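Side-chain contacts in chitinase A (Cycas revoluta, PDB 4MNK), which probably hydrolyses chitin as a family 18 glycosidase and here holds N-acetylglucosamine units in its substrate cleft: residues Phe326-Ser329 with Val330-Ile334; Tyr304-Gln307 with Gln308-Ala311; Leu338-Ile341 with Ala342-Trp346. All coordinates share one frame; numbering follows the deposited sequence.

Contact 1: Phe326-Ser329 with Val330-Ile334; sequences FFWS and VNQDI. With NAG (2-acetamido-2-deoxy-beta-D-glucopyranose), chain B; NAG (2-acetamido-2-deoxy-beta-D-glucopyranose), chain C.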
loop_
_atom_site.group_PDB
_atom_site.type_symbol
_atom_site.label_atom_id
_atom_site.label_comp_id
_atom_site.label_asym_id
_atom_site.label_seq_id
_atom_site.Cartn_x
_atom_site.Cartn_y
_atom_site.Cartn_z
ATOM N N PHE A 326 1.097 -4.087 -6.236
ATOM C CA PHE A 326 1.348 -4.442 -4.841
ATOM C C PHE A 326 0.067 -4.847 -4.132
ATOM O O PHE A 326 -1.023 -4.436 -4.527
ATOM C CB PHE A 326 2.101 -3.329 -4.079
ATOM C CG PHE A 326 1.233 -2.208 -3.562
ATOM C CD1 PHE A 326 0.517 -2.347 -2.375
ATOM C CD2 PHE A 326 1.182 -0.991 -4.231
ATOM C CE1 PHE A 326 -0.262 -1.305 -1.885
ATOM C CE2 PHE A 326 0.407 0.062 -3.746
ATOM C CZ PHE A 326 -0.319 -0.097 -2.572
ATOM N N PHE A 327 0.212 -5.654 -3.084
ATOM C CA PHE A 327 -0.902 -6.031 -2.231
ATOM C C PHE A 327 -0.722 -5.479 -0.823
ATOM O O PHE A 327 0.338 -5.655 -0.211
ATOM C CB PHE A 327 -1.023 -7.550 -2.135
ATOM C CG PHE A 327 -1.545 -8.208 -3.377
ATOM C CD1 PHE A 327 -0.704 -8.969 -4.184
ATOM C CD2 PHE A 327 -2.886 -8.084 -3.733
ATOM C CE1 PHE A 327 -1.194 -9.595 -5.328
ATOM C CE2 PHE A 327 -3.384 -8.707 -4.874
ATOM C CZ PHE A 327 -2.536 -9.462 -5.671
ATOM N N TRP A 328 -1.758 -4.817 -0.316
ATOM C CA TRP A 328 -1.864 -4.526 1.109
ATOM C C TRP A 328 -3.058 -5.306 1.660
ATOM O O TRP A 328 -4.180 -5.064 1.217
ATOM C CB TRP A 328 -2.085 -3.029 1.386
ATOM C CG TRP A 328 -2.305 -2.815 2.854
ATOM C CD1 TRP A 328 -3.489 -2.920 3.529
ATOM C CD2 TRP A 328 -1.303 -2.548 3.841
ATOM N NE1 TRP A 328 -3.287 -2.716 4.873
ATOM C CE2 TRP A 328 -1.955 -2.484 5.092
ATOM C CE3 TRP A 328 0.081 -2.341 3.789
ATOM C CZ2 TRP A 328 -1.268 -2.223 6.284
ATOM C CZ3 TRP A 328 0.764 -2.085 4.973
ATOM C CH2 TRP A 328 0.088 -2.030 6.202
ATOM N N SER A 329 -2.871 -6.227 2.610
ATOM C CA SER A 329 -1.589 -6.674 3.154
ATOM C C SER A 329 -1.622 -8.204 3.173
ATOM O O SER A 329 -2.699 -8.805 3.265
ATOM C CB SER A 329 -1.354 -6.104 4.562
ATOM O OG SER A 329 -2.413 -6.414 5.459
ATOM N N VAL A 330 -0.454 -8.836 3.086
ATOM C CA VAL A 330 -0.382 -10.266 2.755
ATOM C C VAL A 330 -0.959 -11.218 3.807
ATOM O O VAL A 330 -1.349 -12.336 3.476
ATOM C CB VAL A 330 1.047 -10.705 2.329
ATOM C CG1 VAL A 330 1.496 -9.928 1.098
ATOM C CG2 VAL A 330 2.049 -10.545 3.473
ATOM N N ASN A 331 -1.017 -10.772 5.059
ATOM C CA ASN A 331 -1.645 -11.545 6.131
ATOM C C ASN A 331 -3.152 -11.711 5.942
ATOM O O ASN A 331 -3.762 -12.576 6.566
ATOM C CB ASN A 331 -1.374 -10.893 7.489
ATOM C CG ASN A 331 -1.973 -9.504 7.598
ATOM O OD1 ASN A 331 -2.781 -9.221 8.485
ATOM N ND2 ASN A 331 -1.591 -8.632 6.686
ATOM N N GLN A 332 -3.743 -10.888 5.079
ATOM C CA GLN A 332 -5.195 -10.877 4.880
ATOM C C GLN A 332 -5.696 -11.907 3.863
ATOM O O GLN A 332 -6.907 -12.075 3.695
ATOM C CB GLN A 332 -5.655 -9.476 4.483
ATOM C CG GLN A 332 -5.415 -8.406 5.538
ATOM C CD GLN A 332 -5.651 -7.000 5.008
ATOM O OE1 GLN A 332 -5.422 -6.716 3.826
ATOM N NE2 GLN A 332 -6.104 -6.111 5.878
ATOM N N ASP A 333 -4.764 -12.574 3.184
ATOM C CA ASP A 333 -5.072 -13.649 2.242
ATOM C C ASP A 333 -4.170 -14.820 2.617
ATOM O O ASP A 333 -3.120 -15.047 2.002
ATOM C CB ASP A 333 -4.824 -13.174 0.805
ATOM C CG ASP A 333 -5.269 -14.178 -0.255
ATOM O OD1 ASP A 333 -5.582 -15.349 0.063
ATOM O OD2 ASP A 333 -5.294 -13.778 -1.435
ATOM N N ILE A 334 -4.582 -15.552 3.647
ATOM C CA ILE A 334 -3.703 -16.546 4.269
ATOM C C ILE A 334 -3.299 -17.680 3.325
ATOM O O ILE A 334 -2.199 -18.219 3.445
ATOM C CB ILE A 334 -4.248 -17.072 5.631
ATOM C CG1 ILE A 334 -5.546 -17.866 5.457
ATOM C CG2 ILE A 334 -4.429 -15.915 6.619
ATOM C CD1 ILE A 334 -5.940 -18.684 6.678
HETATM C C1 NAG B . -3.479 2.611 3.673
HETATM C C2 NAG B . -2.232 2.304 4.515
HETATM C C3 NAG B . -2.428 1.055 5.377
HETATM C C4 NAG B . -3.799 0.991 6.056
HETATM C C5 NAG B . -4.906 1.321 5.048
HETATM C C6 NAG B . -6.309 1.306 5.656
HETATM C C7 NAG B . -0.881 1.326 2.661
HETATM C C8 NAG B . 0.463 1.332 1.991
HETATM N N2 NAG B . -1.024 2.151 3.707
HETATM O O1 NAG B . -3.346 3.880 3.076
HETATM O O3 NAG B . -1.397 0.976 6.341
HETATM O O4 NAG B . -3.980 -0.313 6.565
HETATM O O5 NAG B . -4.647 2.589 4.476
HETATM O O6 NAG B . -6.421 2.278 6.671
HETATM O O7 NAG B . -1.769 0.587 2.230
HETATM C C1 NAG C . -4.060 -0.305 8.002
HETATM C C2 NAG C . -4.836 -1.536 8.455
HETATM C C3 NAG C . -4.966 -1.559 9.975
HETATM C C4 NAG C . -3.622 -1.335 10.679
HETATM C C5 NAG C . -2.797 -0.215 10.024
HETATM C C6 NAG C . -1.351 -0.219 10.520
HETATM C C7 NAG C . -6.462 -2.444 6.874
HETATM C C8 NAG C . -7.861 -2.361 6.342
HETATM N N2 NAG C . -6.150 -1.577 7.838
HETATM O O3 NAG C . -5.509 -2.802 10.366
HETATM O O4 NAG C . -3.861 -0.991 12.030
HETATM O O5 NAG C . -2.782 -0.316 8.609
HETATM O O6 NAG C . -0.680 -1.376 10.068
HETATM O O7 NAG C . -5.678 -3.279 6.422
#
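Gln332 sets CG anti to its own carbonyl carbon (chi1 -63°) and then runs extended, carrying its amide back beside Ser329, whose OG stands between backbone N and carbonyl carbon (chi1 55°), a position that turns it to the amide of Asn331. Gln332 OE1 takes the backbone N-H of Ser329 at 2.9 Å from N to OE1, the donor lying well above the carbonyl plane. Gln332 N returns a bond to Ser329 O (3.0 Å), so that Ser329 and Gln332 are joined by two bonds, one through the side chain and one through the main chain. Asn331 ND2 donates to Ser329 OG at 2.7 Å, the oxygen lying slightly out of the amide plane of Asn331.

The peptide bond between Trp328 and Ser329 is cis, the non-proline cis bond familiar at the end of the last barrel strand in family 18 chitinases. It folds Ser329 CB under the centre of the Trp328 ring, 3.6 Å from its plane. The opposite face carries the chain B sugar, with its C3 offset toward the ring's rim. At the ring edge, Trp328 NE1 donates to O7 of the chain C sugar (2.9 Å), and Gln332 NE2 donates to that same O7 (2.9 Å).

The Gln332 amide is therefore held at both ends, its oxygen by Ser329 and its nitrogen by the ligand, which fixes its flip; Trp328 NE1 and Gln332 NE2 together present two N-H donors to a single acetamide oxygen, a likely basis for recognising an N-acetylated sugar.

Contact 2: Tyr304-Gln307 with Gln308-Ala311; sequences YDNQ and QSVA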
loop_
_atom_site.group_PDB
_atom_site.type_symbol
_atom_site.label_atom_id
_atom_site.label_comp_id
_atom_site.label_asym_id
_atom_site.label_seq_id
_atom_site.Cartn_x
_atom_site.Cartn_y
_atom_site.Cartn_z
ATOM N N TYR A 304 -15.010 -5.931 -2.378
ATOM C CA TYR A 304 -13.627 -6.411 -2.333
ATOM C C TYR A 304 -13.154 -6.817 -3.722
ATOM O O TYR A 304 -13.905 -6.735 -4.699
ATOM C CB TYR A 304 -13.509 -7.610 -1.373
ATOM C CG TYR A 304 -14.405 -8.767 -1.762
ATOM C CD1 TYR A 304 -13.893 -9.882 -2.429
ATOM C CD2 TYR A 304 -15.775 -8.732 -1.494
ATOM C CE1 TYR A 304 -14.725 -10.939 -2.808
ATOM C CE2 TYR A 304 -16.610 -9.778 -1.866
ATOM C CZ TYR A 304 -16.081 -10.872 -2.521
ATOM O OH TYR A 304 -16.928 -11.894 -2.880
ATOM N N ASP A 305 -11.901 -7.254 -3.803
ATOM C CA ASP A 305 -11.365 -7.831 -5.025
ATOM C C ASP A 305 -11.322 -9.345 -4.924
ATOM O O ASP A 305 -10.911 -9.899 -3.902
ATOM C CB ASP A 305 -9.976 -7.271 -5.329
ATOM C CG ASP A 305 -10.039 -5.929 -6.022
ATOM O OD1 ASP A 305 -10.518 -5.882 -7.177
ATOM O OD2 ASP A 305 -9.617 -4.921 -5.416
ATOM N N ASN A 306 -11.762 -10.012 -5.986
ATOM C CA ASN A 306 -11.715 -11.468 -6.034
ATOM C C ASN A 306 -10.795 -11.967 -7.142
ATOM O O ASN A 306 -10.062 -11.188 -7.754
ATOM C CB ASN A 306 -13.125 -12.081 -6.117
ATOM C CG ASN A 306 -13.799 -11.876 -7.470
ATOM O OD1 ASN A 306 -13.251 -11.258 -8.385
ATOM N ND2 ASN A 306 -15.009 -12.405 -7.593
ATOM N N GLN A 307 -10.835 -13.270 -7.394
ATOM C CA GLN A 307 -9.955 -13.894 -8.369
ATOM C C GLN A 307 -10.077 -13.243 -9.753
ATOM O O GLN A 307 -9.075 -12.957 -10.413
ATOM C CB GLN A 307 -10.246 -15.398 -8.430
ATOM C CG GLN A 307 -9.940 -16.166 -7.123
ATOM C CD GLN A 307 -11.127 -16.317 -6.162
ATOM O OE1 GLN A 307 -11.895 -15.378 -5.916
ATOM N NE2 GLN A 307 -11.256 -17.509 -5.587
ATOM N N GLN A 308 -11.312 -12.980 -10.170
ATOM C CA GLN A 308 -11.571 -12.358 -11.465
ATOM C C GLN A 308 -11.121 -10.897 -11.523
ATOM O O GLN A 308 -10.442 -10.494 -12.468
ATOM C CB GLN A 308 -13.049 -12.472 -11.839
ATOM C CG GLN A 308 -13.360 -11.982 -13.241
ATOM C CD GLN A 308 -14.784 -12.261 -13.668
ATOM O OE1 GLN A 308 -15.614 -12.710 -12.876
ATOM N NE2 GLN A 308 -15.072 -11.999 -14.935
ATOM N N SER A 309 -11.490 -10.104 -10.520
ATOM C CA SER A 309 -11.138 -8.685 -10.555
ATOM C C SER A 309 -9.631 -8.459 -10.432
ATOM O O SER A 309 -9.097 -7.549 -11.058
ATOM C CB SER A 309 -11.926 -7.869 -9.525
ATOM O OG SER A 309 -11.536 -8.172 -8.201
ATOM N N VAL A 310 -8.942 -9.298 -9.655
ATOM C CA VAL A 310 -7.486 -9.189 -9.537
ATOM C C VAL A 310 -6.807 -9.487 -10.878
ATOM O O VAL A 310 -5.921 -8.747 -11.307
ATOM C CB VAL A 310 -6.918 -10.069 -8.393
ATOM C CG1 VAL A 310 -5.396 -10.170 -8.475
ATOM C CG2 VAL A 310 -7.328 -9.502 -7.044
ATOM N N ALA A 311 -7.233 -10.553 -11.553
ATOM C CA ALA A 311 -6.678 -10.869 -12.869
ATOM C C ALA A 311 -6.884 -9.704 -13.838
ATOM O O ALA A 311 -5.989 -9.358 -14.605
ATOM C CB ALA A 311 -7.288 -12.140 -13.425
HETATM O O HOH W 1 -15.830 -13.473 -10.252
#
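From an extended Asn306 (phi -116°, psi -171°) the chain enters a helix, whose first turns are marked by backbone bonds from Val310 N to Asn306 O (2.9 Å) and from Ala311 N to Gln307 O. Asn306 CG sits between backbone N and carbonyl carbon, a torsion that turns OD1 forward over the helix start. There OD1 accepts Ser309 N at 3.0 Å in an almost straight bond, the N-H...O angle being 172°. Ser309 answers with its hydroxyl: OG accepts Asn306 N at 2.9 Å. The two reciprocal bonds make a capping box with Asn306 as N-cap. It starts helix 307-319, one of the outer helices of the TIM barrel, just after strand 300-304.

Ser309 OG uses its own proton on Asp305 OD1, 2.7 Å away, which receives it on the anti lone pair, the side away from OD2. The hydroxyl is thus both acceptor and donor, and its rotation is fixed. Asp305 OD2 forms a salt bridge with Lys313 farther along the helix. Val310 packs against the same corner, with CG2 at 3.9 Å from Asp305 CB and beside Asn306 O. On the outer side, a water accepts from Asn306 ND2 and donates to Gln308 OE1 (2.7 Å), bridging the capping amide to the extended side chain of Gln308, while Asn306 ND2 also makes a weak bond to Glu284.

Contact 3: Leu338-Ile341 with Ala342-Trp346; sequences LPKI and ASDTW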
loop_
_atom_site.group_PDB
_atom_site.type_symbol
_atom_site.label_atom_id
_atom_site.label_comp_id
_atom_site.label_asym_id
_atom_site.label_seq_id
_atom_site.Cartn_x
_atom_site.Cartn_y
_atom_site.Cartn_z
ATOM N N LEU A 338 -5.118 -14.598 -4.058
ATOM C CA LEU A 338 -5.022 -13.458 -4.960
ATOM C C LEU A 338 -3.590 -13.171 -5.431
ATOM O O LEU A 338 -3.390 -12.874 -6.606
ATOM C CB LEU A 338 -5.725 -12.228 -4.378
ATOM C CG LEU A 338 -7.209 -12.445 -4.049
ATOM C CD1 LEU A 338 -7.814 -11.183 -3.478
ATOM C CD2 LEU A 338 -8.003 -12.916 -5.268
ATOM N N PRO A 339 -2.584 -13.288 -4.535
ATOM C CA PRO A 339 -1.219 -13.191 -5.061
ATOM C C PRO A 339 -0.875 -14.248 -6.122
ATOM O O PRO A 339 -0.103 -13.961 -7.035
ATOM C CB PRO A 339 -0.353 -13.343 -3.805
ATOM C CG PRO A 339 -1.207 -12.778 -2.721
ATOM C CD PRO A 339 -2.588 -13.267 -3.059
ATOM N N LYS A 340 -1.453 -15.445 -6.021
ATOM C CA LYS A 340 -1.229 -16.482 -7.031
ATOM C C LYS A 340 -1.798 -16.107 -8.402
ATOM O O LYS A 340 -1.096 -16.191 -9.410
ATOM C CB LYS A 340 -1.760 -17.842 -6.555
ATOM C CG LYS A 340 -1.644 -18.987 -7.570
ATOM C CD LYS A 340 -0.207 -19.265 -7.998
ATOM C CE LYS A 340 -0.125 -20.522 -8.854
ATOM N NZ LYS A 340 1.066 -20.522 -9.753
ATOM N N ILE A 341 -3.062 -15.692 -8.418
ATOM C CA ILE A 341 -3.717 -15.234 -9.638
ATOM C C ILE A 341 -2.954 -14.082 -10.285
ATOM O O ILE A 341 -2.726 -14.081 -11.495
ATOM C CB ILE A 341 -5.163 -14.818 -9.350
ATOM C CG1 ILE A 341 -6.018 -16.071 -9.203
ATOM C CG2 ILE A 341 -5.698 -13.930 -10.459
ATOM C CD1 ILE A 341 -6.855 -16.067 -7.985
ATOM N N ALA A 342 -2.538 -13.123 -9.463
ATOM C CA ALA A 342 -1.802 -11.946 -9.932
ATOM C C ALA A 342 -0.480 -12.338 -10.595
ATOM O O ALA A 342 -0.166 -11.869 -11.693
ATOM C CB ALA A 342 -1.567 -10.979 -8.793
ATOM N N SER A 343 0.271 -13.219 -9.937
ATOM C CA SER A 343 1.548 -13.686 -10.467
ATOM C C SER A 343 1.362 -14.444 -11.782
ATOM O O SER A 343 2.093 -14.205 -12.745
ATOM C CB SER A 343 2.270 -14.551 -9.437
ATOM O OG SER A 343 3.535 -14.958 -9.926
ATOM N N ASP A 344 0.373 -15.334 -11.822
ATOM C CA ASP A 344 0.055 -16.089 -13.031
ATOM C C ASP A 344 -0.379 -15.173 -14.177
ATOM O O ASP A 344 -0.023 -15.407 -15.328
ATOM C CB ASP A 344 -1.038 -17.129 -12.756
ATOM C CG ASP A 344 -0.528 -18.349 -11.991
ATOM O OD1 ASP A 344 0.675 -18.424 -11.657
ATOM O OD2 ASP A 344 -1.351 -19.248 -11.726
ATOM N N THR A 345 -1.143 -14.129 -13.856
ATOM C CA THR A 345 -1.637 -13.194 -14.872
ATOM C C THR A 345 -0.501 -12.436 -15.552
ATOM O O THR A 345 -0.449 -12.365 -16.782
ATOM C CB THR A 345 -2.673 -12.203 -14.294
ATOM O OG1 THR A 345 -3.780 -12.937 -13.757
ATOM C CG2 THR A 345 -3.195 -11.257 -15.372
ATOM N N TRP A 346 0.414 -11.877 -14.765
ATOM C CA TRP A 346 1.523 -11.137 -15.356
ATOM C C TRP A 346 2.420 -12.055 -16.188
ATOM O O TRP A 346 2.877 -11.670 -17.265
ATOM C CB TRP A 346 2.336 -10.385 -14.307
ATOM C CG TRP A 346 3.125 -9.258 -14.914
ATOM C CD1 TRP A 346 4.248 -9.366 -15.686
ATOM C CD2 TRP A 346 2.840 -7.856 -14.819
ATOM N NE1 TRP A 346 4.681 -8.121 -16.073
ATOM C CE2 TRP A 346 3.837 -7.176 -15.554
ATOM C CE3 TRP A 346 1.840 -7.107 -14.183
ATOM C CZ2 TRP A 346 3.868 -5.780 -15.668
ATOM C CZ3 TRP A 346 1.873 -5.718 -14.296
ATOM C CH2 TRP A 346 2.881 -5.073 -15.032
#
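Main-chain bonds bind Leu338-Ile341 to Ala342-Trp346 in regular i to i+4 steps along one helix, with Ala342 N on Leu338 O, Ser343 N on Pro339 O and Asp344 N on Lys340 O. Ile341 O accepts twice: from Thr345 N at 2.8 Å and from the Thr345 hydroxyl, OG1 lying 2.7 Å from the same oxygen. The two donors approach from opposite faces of the carbonyl plane. Thr345 OG1 is placed for this by lying anti to its own carbonyl carbon (chi1 -59°), which folds it back along the preceding turn. An alanine in place of Thr345 removes the hydroxyl, and Ile341 O would probably be left with its amide donor alone, without a partner on the face that OG1 now holds.

The salt bridge lies on the exposed side. Lys340 bends at its second torsion and brings NZ to Asp344 OD1 at 2.9 Å, on the syn lone pair, with a weak second bond to OD2. Elsewhere, Ser343 OG is paired with Lys6, and Ala342 touches Tyr325 of strand 324-328.

Since Asp344 stands in the last turn, where a carboxylate would tend to meet an unfavourable helix dipole, the ammonium of Lys340 is likely to offset part of that cost.

Overall arrangement
The three contacts follow one another along the chain and neither nest nor cross; each closes only a short local turn. Contact 2 comes first, joining strand 300-304 to helix 307-319. Contact 1 follows, where strand 324-328 ends at the sugar-binding cleft and turns toward the next helix. Contact 3 is the body of that helix, 337-346. In space they converge: the ring of Phe327 in contact 1 packs on Val310 of contact 2 and on Pro339 and Ala342 of contact 3, Asp333 receives the amide of Leu338, and Leu338 and Thr345 meet contact 2. Barrel strand and both flanking helices are thus tied together.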